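Local coordinates for hypothetical membrane protein (Corynebacterium glutamicum, PDB 6JSB) that binds heme in its HtaA-family domain and probably passes it along the corynebacterial heme-uptake machinery, at residues Val5-Thr9 with Val61-Glu65; Thr8-Trp14 with Ile186-Asn192. All coordinates share one frame; numbering follows the deposited sequence. Where two conformers were deposited one is given.

Contact 1 of 2, residues Val5-Thr9 with Val61-Glu65; sequences VVTTT and VLGSE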
loop_
_atom_site.group_PDB
_atom_site.type_symbol
_atom_site.label_atom_id
_atom_site.label_comp_id
_atom_site.label_asym_id
_atom_site.label_seq_id
_atom_site.Cartn_x
_atom_site.Cartn_y
_atom_site.Cartn_z
ATOM N N VAL A 5 6.564 -18.474 -21.575
ATOM C CA VAL A 5 5.759 -18.427 -20.359
ATOM C C VAL A 5 6.671 -17.878 -19.265
ATOM O O VAL A 5 7.821 -18.315 -19.152
ATOM C CB VAL A 5 5.203 -19.810 -19.978
ATOM C CG1 VAL A 5 4.551 -19.740 -18.617
ATOM C CG2 VAL A 5 4.190 -20.277 -21.010
ATOM N N VAL A 6 6.210 -16.868 -18.528
ATOM C CA VAL A 6 7.003 -16.279 -17.441
ATOM C C VAL A 6 6.200 -16.441 -16.162
ATOM O O VAL A 6 5.065 -15.968 -16.079
ATOM C CB VAL A 6 7.354 -14.802 -17.715
ATOM C CG1 VAL A 6 8.195 -14.164 -16.559
ATOM C CG2 VAL A 6 8.142 -14.705 -19.051
ATOM N N THR A 7 6.768 -17.150 -15.190
ATOM C CA THR A 7 6.174 -17.323 -13.859
ATOM C C THR A 7 6.998 -16.474 -12.912
ATOM O O THR A 7 8.206 -16.696 -12.782
ATOM C CB THR A 7 6.225 -18.778 -13.412
ATOM O OG1 THR A 7 5.529 -19.581 -14.367
ATOM C CG2 THR A 7 5.567 -18.941 -12.022
ATOM N N THR A 8 6.348 -15.523 -12.245
ATOM C CA THR A 8 7.053 -14.568 -11.383
ATOM C C THR A 8 6.637 -14.807 -9.932
ATOM O O THR A 8 5.442 -14.898 -9.640
ATOM C CB THR A 8 6.719 -13.141 -11.788
ATOM O OG1 THR A 8 7.094 -12.915 -13.160
ATOM C CG2 THR A 8 7.458 -12.125 -10.841
ATOM N N THR A 9 7.620 -14.919 -9.038
ATOM C CA THR A 9 7.395 -15.039 -7.606
ATOM C C THR A 9 8.248 -13.986 -6.911
ATOM O O THR A 9 9.160 -13.415 -7.507
ATOM C CB THR A 9 7.770 -16.417 -7.072
ATOM O OG1 THR A 9 9.114 -16.751 -7.503
ATOM C CG2 THR A 9 6.780 -17.447 -7.666
ATOM N N VAL A 61 4.259 -11.473 -3.934
ATOM C CA VAL A 61 3.969 -11.475 -5.367
ATOM C C VAL A 61 3.044 -12.637 -5.702
ATOM O O VAL A 61 3.299 -13.798 -5.325
ATOM C CB VAL A 61 5.266 -11.581 -6.182
ATOM C CG1 VAL A 61 4.915 -11.798 -7.721
ATOM C CG2 VAL A 61 6.048 -10.289 -5.969
ATOM N N LEU A 62 1.940 -12.325 -6.385
ATOM C CA LEU A 62 1.035 -13.352 -6.897
ATOM C C LEU A 62 1.452 -13.857 -8.280
ATOM O O LEU A 62 1.267 -15.049 -8.578
ATOM C CB LEU A 62 -0.402 -12.797 -6.990
ATOM C CG LEU A 62 -0.971 -12.370 -5.624
ATOM C CD1 LEU A 62 -2.357 -11.723 -5.789
ATOM C CD2 LEU A 62 -1.032 -13.528 -4.709
ATOM N N GLY A 63 2.004 -12.976 -9.103
ATOM C CA GLY A 63 2.423 -13.335 -10.447
ATOM C C GLY A 63 2.607 -12.082 -11.281
ATOM O O GLY A 63 2.534 -10.948 -10.785
ATOM N N SER A 64 2.898 -12.307 -12.554
ATOM C CA SER A 64 3.066 -11.184 -13.463
ATOM C C SER A 64 2.231 -11.403 -14.716
ATOM O O SER A 64 1.773 -12.516 -15.015
ATOM C CB SER A 64 4.530 -10.997 -13.852
ATOM O OG SER A 64 4.952 -12.153 -14.606
ATOM N N GLU A 65 2.020 -10.313 -15.440
ATOM C CA GLU A 65 1.497 -10.339 -16.801
ATOM C C GLU A 65 2.291 -9.321 -17.586
ATOM O O GLU A 65 3.107 -8.595 -17.022
ATOM C CB GLU A 65 0.004 -10.014 -16.833
ATOM C CG GLU A 65 -0.313 -8.653 -16.249
ATOM C CD GLU A 65 -1.778 -8.511 -15.867
ATOM O OE1 GLU A 65 -2.440 -9.566 -15.694
ATOM O OE2 GLU A 65 -2.265 -7.355 -15.745
HETATM O O HOH W 1 3.549 -15.177 -13.023
HETATM O O HOH W 2 3.544 -16.842 -9.466
#

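Contact 2 of 2, residues Thr8-Trp14 with Ile186-Asn192; sequences TTGTADW and ITLNLTN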
loop_
_atom_site.group_PDB
_atom_site.type_symbol
_atom_site.label_atom_id
_atom_site.label_comp_id
_atom_site.label_asym_id
_atom_site.label_seq_id
_atom_site.Cartn_x
_atom_site.Cartn_y
_atom_site.Cartn_z
ATOM N N THR A 8 6.348 -15.523 -12.245
ATOM C CA THR A 8 7.053 -14.568 -11.383
ATOM C C THR A 8 6.637 -14.807 -9.932
ATOM O O THR A 8 5.442 -14.898 -9.640
ATOM C CB THR A 8 6.719 -13.141 -11.788
ATOM O OG1 THR A 8 7.094 -12.915 -13.160
ATOM C CG2 THR A 8 7.458 -12.125 -10.841
ATOM N N THR A 9 7.620 -14.919 -9.038
ATOM C CA THR A 9 7.395 -15.039 -7.606
ATOM C C THR A 9 8.248 -13.986 -6.911
ATOM O O THR A 9 9.160 -13.415 -7.507
ATOM C CB THR A 9 7.770 -16.417 -7.072
ATOM O OG1 THR A 9 9.114 -16.751 -7.503
ATOM C CG2 THR A 9 6.780 -17.447 -7.666
ATOM N N GLY A 10 8.031 -13.841 -5.618
ATOM C CA GLY A 10 8.885 -12.985 -4.808
ATOM C C GLY A 10 8.100 -12.058 -3.892
ATOM O O GLY A 10 6.994 -12.395 -3.419
ATOM N N THR A 11 8.676 -10.886 -3.593
ATOM C CA THR A 11 8.025 -9.946 -2.680
ATOM C C THR A 11 8.274 -8.540 -3.176
ATOM O O THR A 11 9.218 -8.291 -3.943
ATOM C CB THR A 11 8.606 -10.004 -1.239
ATOM O OG1 THR A 11 10.053 -9.822 -1.291
ATOM C CG2 THR A 11 8.310 -11.360 -0.576
ATOM N N ALA A 12 7.480 -7.611 -2.671
ATOM C CA ALA A 12 7.764 -6.178 -2.810
ATOM C C ALA A 12 7.911 -5.626 -1.400
ATOM O O ALA A 12 7.071 -5.898 -0.544
ATOM C CB ALA A 12 6.670 -5.418 -3.541
ATOM N N ASP A 13 8.938 -4.810 -1.186
ATOM C CA ASP A 13 9.144 -4.094 0.070
ATOM C C ASP A 13 8.598 -2.693 -0.113
ATOM O O ASP A 13 9.173 -1.924 -0.879
ATOM C CB ASP A 13 10.639 -4.000 0.429
ATOM C CG ASP A 13 11.220 -5.296 1.062
ATOM O OD1 ASP A 13 11.367 -6.323 0.352
ATOM O OD2 ASP A 13 11.601 -5.254 2.262
ATOM N N TRP A 14 7.544 -2.330 0.640
ATOM C CA TRP A 14 6.940 -0.983 0.490
ATOM C C TRP A 14 6.347 -0.590 1.832
ATOM O O TRP A 14 5.314 -1.160 2.221
ATOM C CB TRP A 14 5.865 -0.985 -0.588
ATOM C CG TRP A 14 5.280 0.373 -0.815
ATOM C CD1 TRP A 14 5.970 1.566 -0.952
ATOM C CD2 TRP A 14 3.899 0.680 -0.884
ATOM N NE1 TRP A 14 5.039 2.607 -1.132
ATOM C CE2 TRP A 14 3.778 2.090 -1.026
ATOM C CE3 TRP A 14 2.729 -0.108 -0.765
ATOM C CZ2 TRP A 14 2.552 2.738 -1.146
ATOM C CZ3 TRP A 14 1.455 0.575 -0.869
ATOM C CH2 TRP A 14 1.408 1.962 -1.051
ATOM N N ILE A 186 9.475 1.688 -3.361
ATOM C CA ILE A 186 9.036 0.288 -3.476
ATOM C C ILE A 186 10.187 -0.521 -4.078
ATOM O O ILE A 186 10.794 -0.104 -5.061
ATOM C CB ILE A 186 7.730 0.151 -4.292
ATOM C CG1 ILE A 186 7.310 -1.317 -4.457
ATOM C CG2 ILE A 186 7.830 0.811 -5.740
ATOM C CD1 ILE A 186 5.743 -1.457 -4.646
ATOM N N THR A 187 10.547 -1.641 -3.451
ATOM C CA THR A 187 11.596 -2.504 -3.995
ATOM C C THR A 187 10.929 -3.795 -4.472
ATOM O O THR A 187 10.176 -4.417 -3.723
ATOM C CB THR A 187 12.671 -2.846 -2.951
ATOM O OG1 THR A 187 13.335 -1.640 -2.542
ATOM C CG2 THR A 187 13.705 -3.736 -3.586
ATOM N N LEU A 188 11.208 -4.200 -5.683
ATOM C CA LEU A 188 10.681 -5.465 -6.208
ATOM C C LEU A 188 11.796 -6.483 -6.105
ATOM O O LEU A 188 12.884 -6.233 -6.641
ATOM C CB LEU A 188 10.254 -5.334 -7.662
ATOM C CG LEU A 188 9.188 -4.274 -7.895
ATOM C CD1 LEU A 188 8.902 -4.160 -9.460
ATOM C CD2 LEU A 188 7.949 -4.715 -7.085
ATOM N N ASN A 189 11.539 -7.609 -5.419
ATOM C CA ASN A 189 12.519 -8.694 -5.265
ATOM C C ASN A 189 11.898 -9.884 -6.025
ATOM O O ASN A 189 11.076 -10.609 -5.467
ATOM C CB ASN A 189 12.719 -9.059 -3.796
ATOM C CG ASN A 189 13.025 -7.830 -2.908
ATOM O OD1 ASN A 189 14.138 -7.313 -2.957
ATOM N ND2 ASN A 189 12.043 -7.399 -2.085
ATOM N N LEU A 190 12.232 -10.055 -7.291
ATOM C CA LEU A 190 11.456 -10.965 -8.127
ATOM C C LEU A 190 12.334 -12.117 -8.598
ATOM O O LEU A 190 13.504 -11.915 -8.911
ATOM C CB LEU A 190 10.927 -10.259 -9.387
ATOM C CG LEU A 190 10.144 -8.974 -9.126
ATOM C CD1 LEU A 190 9.728 -8.349 -10.466
ATOM C CD2 LEU A 190 8.953 -9.255 -8.170
ATOM N N THR A 191 11.726 -13.292 -8.769
ATOM C CA THR A 191 12.333 -14.416 -9.476
ATOM C C THR A 191 11.406 -14.699 -10.645
ATOM O O THR A 191 10.212 -14.918 -10.439
ATOM C CB THR A 191 12.451 -15.628 -8.540
ATOM O OG1 THR A 191 13.288 -15.273 -7.431
ATOM C CG2 THR A 191 13.050 -16.843 -9.274
ATOM N N ASN A 192 11.944 -14.687 -11.874
ATOM C CA ASN A 192 11.147 -14.865 -13.090
ATOM C C ASN A 192 11.599 -16.156 -13.734
ATOM O O ASN A 192 12.734 -16.245 -14.217
ATOM C CB ASN A 192 11.327 -13.701 -14.067
ATOM C CG ASN A 192 10.909 -12.397 -13.462
ATOM O OD1 ASN A 192 9.726 -12.234 -13.102
ATOM N ND2 ASN A 192 11.846 -11.457 -13.329
HETATM O O HOH W 3 9.347 -17.785 -10.080
HETATM O O HOH W 4 12.008 -0.015 -0.702
#

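Contact 1 of 2, residues Val5-Thr9 with Val61-Glu65
The hydroxyls of Thr-8 and Ser-64 meet in a hydrogen bond of 2.7 Å, OG of the serine acting as donor to OG1 of the threonine. Ser-64 turns its OG into the space between its own backbone N and carbonyl carbon, from where it reaches over to the neighbouring strand. OG1 of Thr-8 also donates to OD1 of Asn-192 on strand 186-198, which makes the threonine the middle of a short relay of polar groups running across three strands.

The other branch of Thr-8 serves apolar contact. A chi1 of -59° sets OG1 beside the backbone N and leaves CG2 anti to it, 4.0 Å from CG1 of Val-61, the two side chains meeting at a slant. The same CG1 sits 3.7 Å from the carbonyl O of Thr-8, while CB of Val-61 rests near the carbonyl carbon of Thr-9. The valine also packs on Leu-190, Val-69 and Leu-71.

Between the backbones, direct amide-to-carbonyl bonds give way to water. One molecule accepts from Thr-8 N (2.9 Å) and from Ser-64 N; a second donates to Thr-8 O (2.7 Å) and to Leu-62 O. A CA-H...O contact of 3.5 Å from Gly-63 CA to Thr-8 O, nearly straight at 165°, adds a direct link beside them. The segment axes are 5.3 Å apart at closest and run 150° to one another, consistent with two strands that diverge here.

Leu-62 and Gly-63 both stand opposite Lys-70 of the next strand, and the arrangement is that of a classic beta bulge, with water filling in where the antiparallel pairing of strands 2-14 and 56-65 opens toward the surface of the HtaA domain.

Contact 2 of 2, residues Thr8-Trp14 with Ile186-Asn192
Asn-189 leans from its strand across Thr-11 and Asp-13. Its CB lies 3.6 Å from the carbonyl O of Thr-11, and CG, placed beside the backbone N by a chi1 of -51°, carries the amide toward the opposite strand. At the tip, ND2 divides its protons between two acceptors: OG1 of Thr-11 at 3.2 Å, tilted 26° from the amide plane, and OD1 of Asp-13 at 2.7 Å, where the bond is bent and weak. The carboxylate of Asp-13 stands almost perpendicular to this amide, their planes 85° apart. Asn-189 also touches Thr-158, a calcium-binding residue in this protein, although no calcium is bound there in this chain.

The backbones form an antiparallel ladder within the curled sheet of the HtaA domain. Hydrogen-bonded pairs fall at Thr-9 with Thr-191, Thr-11 with Asn-189 and Asp-13 with Thr-187; Asn-189 N, for example, donates to Thr-11 O at 2.8 Å. Gly-10 faces Leu-190 at a non-hydrogen-bonded pair, where its CA comes to 3.3 Å from Asn-189 O.

The other face of the sheet is mostly apolar. CB of Ala-12 meets CD2 of Leu-188 at 3.8 Å and, farther off, CD1 of Ile-186, while the indole of Trp-14 brings CD1 to 4.0 Å from CB of Ile-186. Leu-115 packs on both of these last residues. At the far end of this face Asn-192 runs alongside Thr-8, whose hydroxyl lies in the plane of the asparagine's side-chain carbonyl, and gives ND2 to Gln-154 O.

Both contacts use strand 2-14, which sits between 56-65 and 186-198 in one sheet, and they share Thr-8 and Thr-9. Contact 1 is a surface patch: its strands part, and waters and hydroxyls do much of the joining. Contact 2 lies nearer the centre of the chain, is partly buried and covers more than twice the area, with direct backbone bonds, an apolar face toward the interior and a polar face near the calcium-binding residues. The two meet where Gly-10 O probably accepts from Val-61 N at 2.9 Å, and where CG2 of Val-61 packs on CD2 of Leu-190, 3.8 Å away.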